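Microcompartments protein (Halothece sp. PCC 7418, PDB 5VGU) probably forms hexameric tiles of the beta-carboxysome shell, the protein coat of a bacterial microcompartment, and may also take part in mixed hexamers with CcmK3. Local coordinates at residues 23-27 and 28-32. Numbering follows the deposited sequence.
Sequences AMVKT and GRVTL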
loop_
_atom_site.group_PDB
_atom_site.type_symbol
_atom_site.label_atom_id
_atom_site.label_comp_id
_atom_site.label_asym_id
_atom_site.label_seq_id
_atom_site.Cartn_x
_atom_site.Cartn_y
_atom_site.Cartn_z
ATOM N N ALA A 23 -9.418 -4.539 -25.395
ATOM C CA ALA A 23 -10.210 -3.830 -26.401
ATOM C C ALA A 23 -9.407 -2.718 -27.056
ATOM O O ALA A 23 -9.492 -2.509 -28.272
ATOM C CB ALA A 23 -11.489 -3.283 -25.772
ATOM N N MET A 24 -8.608 -1.998 -26.269
ATOM C CA MET A 24 -7.847 -0.873 -26.805
ATOM C C MET A 24 -6.895 -1.323 -27.894
ATOM O O MET A 24 -6.899 -0.771 -29.007
ATOM C CB MET A 24 -7.071 -0.189 -25.674
ATOM C CG MET A 24 -7.898 0.673 -24.776
ATOM S SD MET A 24 -6.933 1.141 -23.318
ATOM C CE MET A 24 -7.801 2.604 -22.779
ATOM N N VAL A 25 -6.072 -2.336 -27.603
ATOM C CA VAL A 25 -5.039 -2.724 -28.555
ATOM C C VAL A 25 -5.622 -3.521 -29.714
ATOM O O VAL A 25 -4.998 -3.603 -30.780
ATOM C CB VAL A 25 -3.908 -3.526 -27.889
ATOM C CG1 VAL A 25 -3.169 -2.636 -26.890
ATOM C CG2 VAL A 25 -4.428 -4.809 -27.221
ATOM N N LYS A 26 -6.823 -4.072 -29.558
ATOM C CA LYS A 26 -7.460 -4.738 -30.682
ATOM C C LYS A 26 -8.183 -3.772 -31.614
ATOM O O LYS A 26 -8.464 -4.145 -32.758
ATOM C CB LYS A 26 -8.440 -5.799 -30.177
ATOM C CG LYS A 26 -7.756 -7.067 -29.715
ATOM C CD LYS A 26 -8.736 -8.011 -29.113
ATOM C CE LYS A 26 -8.063 -9.342 -28.793
ATOM N NZ LYS A 26 -8.970 -10.191 -27.981
ATOM N N THR A 27 -8.510 -2.556 -31.167
ATOM C CA THR A 27 -9.298 -1.642 -31.991
ATOM C C THR A 27 -8.515 -0.470 -32.544
ATOM O O THR A 27 -8.815 -0.021 -33.651
ATOM C CB THR A 27 -10.506 -1.082 -31.225
ATOM O OG1 THR A 27 -10.066 -0.231 -30.168
ATOM C CG2 THR A 27 -11.360 -2.194 -30.650
ATOM N N GLY A 28 -7.539 0.063 -31.809
ATOM C CA GLY A 28 -6.702 1.137 -32.304
ATOM C C GLY A 28 -5.303 0.610 -32.541
ATOM O O GLY A 28 -4.880 -0.372 -31.918
ATOM N N ARG A 29 -4.593 1.255 -33.467
ATOM C CA ARG A 29 -3.174 0.983 -33.703
ATOM C C ARG A 29 -2.384 1.659 -32.585
ATOM O O ARG A 29 -1.764 2.714 -32.744
ATOM C CB ARG A 29 -2.753 1.474 -35.085
ATOM C CG ARG A 29 -3.534 0.814 -36.219
ATOM C CD ARG A 29 -3.009 1.238 -37.582
ATOM N NE ARG A 29 -1.738 0.577 -37.873
ATOM C CZ ARG A 29 -0.922 0.907 -38.869
ATOM N NH1 ARG A 29 -1.233 1.901 -39.692
ATOM N NH2 ARG A 29 0.210 0.234 -39.042
ATOM N N VAL A 30 -2.467 1.043 -31.403
ATOM C CA VAL A 30 -1.864 1.592 -30.200
ATOM C C VAL A 30 -1.075 0.498 -29.502
ATOM O O VAL A 30 -1.291 -0.699 -29.722
ATOM C CB VAL A 30 -2.917 2.186 -29.243
ATOM C CG1 VAL A 30 -3.705 3.281 -29.939
ATOM C CG2 VAL A 30 -3.873 1.109 -28.706
ATOM N N THR A 31 -0.167 0.934 -28.632
ATOM C CA THR A 31 0.660 0.059 -27.816
ATOM C C THR A 31 0.312 0.284 -26.347
ATOM O O THR A 31 0.341 1.423 -25.860
ATOM C CB THR A 31 2.153 0.343 -28.026
ATOM O OG1 THR A 31 2.507 0.207 -29.410
ATOM C CG2 THR A 31 2.993 -0.591 -27.190
ATOM N N LEU A 32 0.004 -0.801 -25.650
ATOM C CA LEU A 32 -0.108 -0.776 -24.203
ATOM C C LEU A 32 1.306 -0.790 -23.646
ATOM O O LEU A 32 2.064 -1.722 -23.924
ATOM C CB LEU A 32 -0.908 -1.983 -23.713
ATOM C CG LEU A 32 -1.015 -2.164 -22.204
ATOM C CD1 LEU A 32 -1.881 -1.085 -21.573
ATOM C CD2 LEU A 32 -1.573 -3.593 -21.943
HETATM O O HOH W 1 -2.571 -2.380 -31.530
#
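Val25, near the end of helix 14-27, packs on Val30 and Leu32 in a local helix-to-strand turn of the BMC domain, where the chain doubles back into strand 30-39. Gly28 N donates a nearly straight bond (172°) to Met24 O at 3.0 Å, closing the last helical turn just as Gly28 itself leaves helical geometry; having no side chain, Gly28 fits closely beside Val30. Met24 O also accepts from Thr27 N and has Val30 CG2 3.6 Å away. Thr27, its hydroxyl lying between its own backbone N and carbonyl carbon (chi1 67°), turns OG1 back to Ala23 O at 3.0 Å, an acceptor one turn back in the helix. The axes of helix 23-27 and strand 30-32 run roughly antiparallel, at 152°. Beta-branched Val25 places CG1 4.2 Å from Val30 CG2 and 4.0 Å from Leu32 CB. A water 2.8 Å from both Val25 O and Val30 O can bridge the two backbones, though it has more acceptors around it than protons to give. Val30 continues inward to Ala57 of helix 51-65 and Ile47 of strand 42-49, and Met24 reaches Met58 and Ile45 on the same two elements, while Val25 packs on His83 and Leu32 on Val89 of a neighbouring subunit.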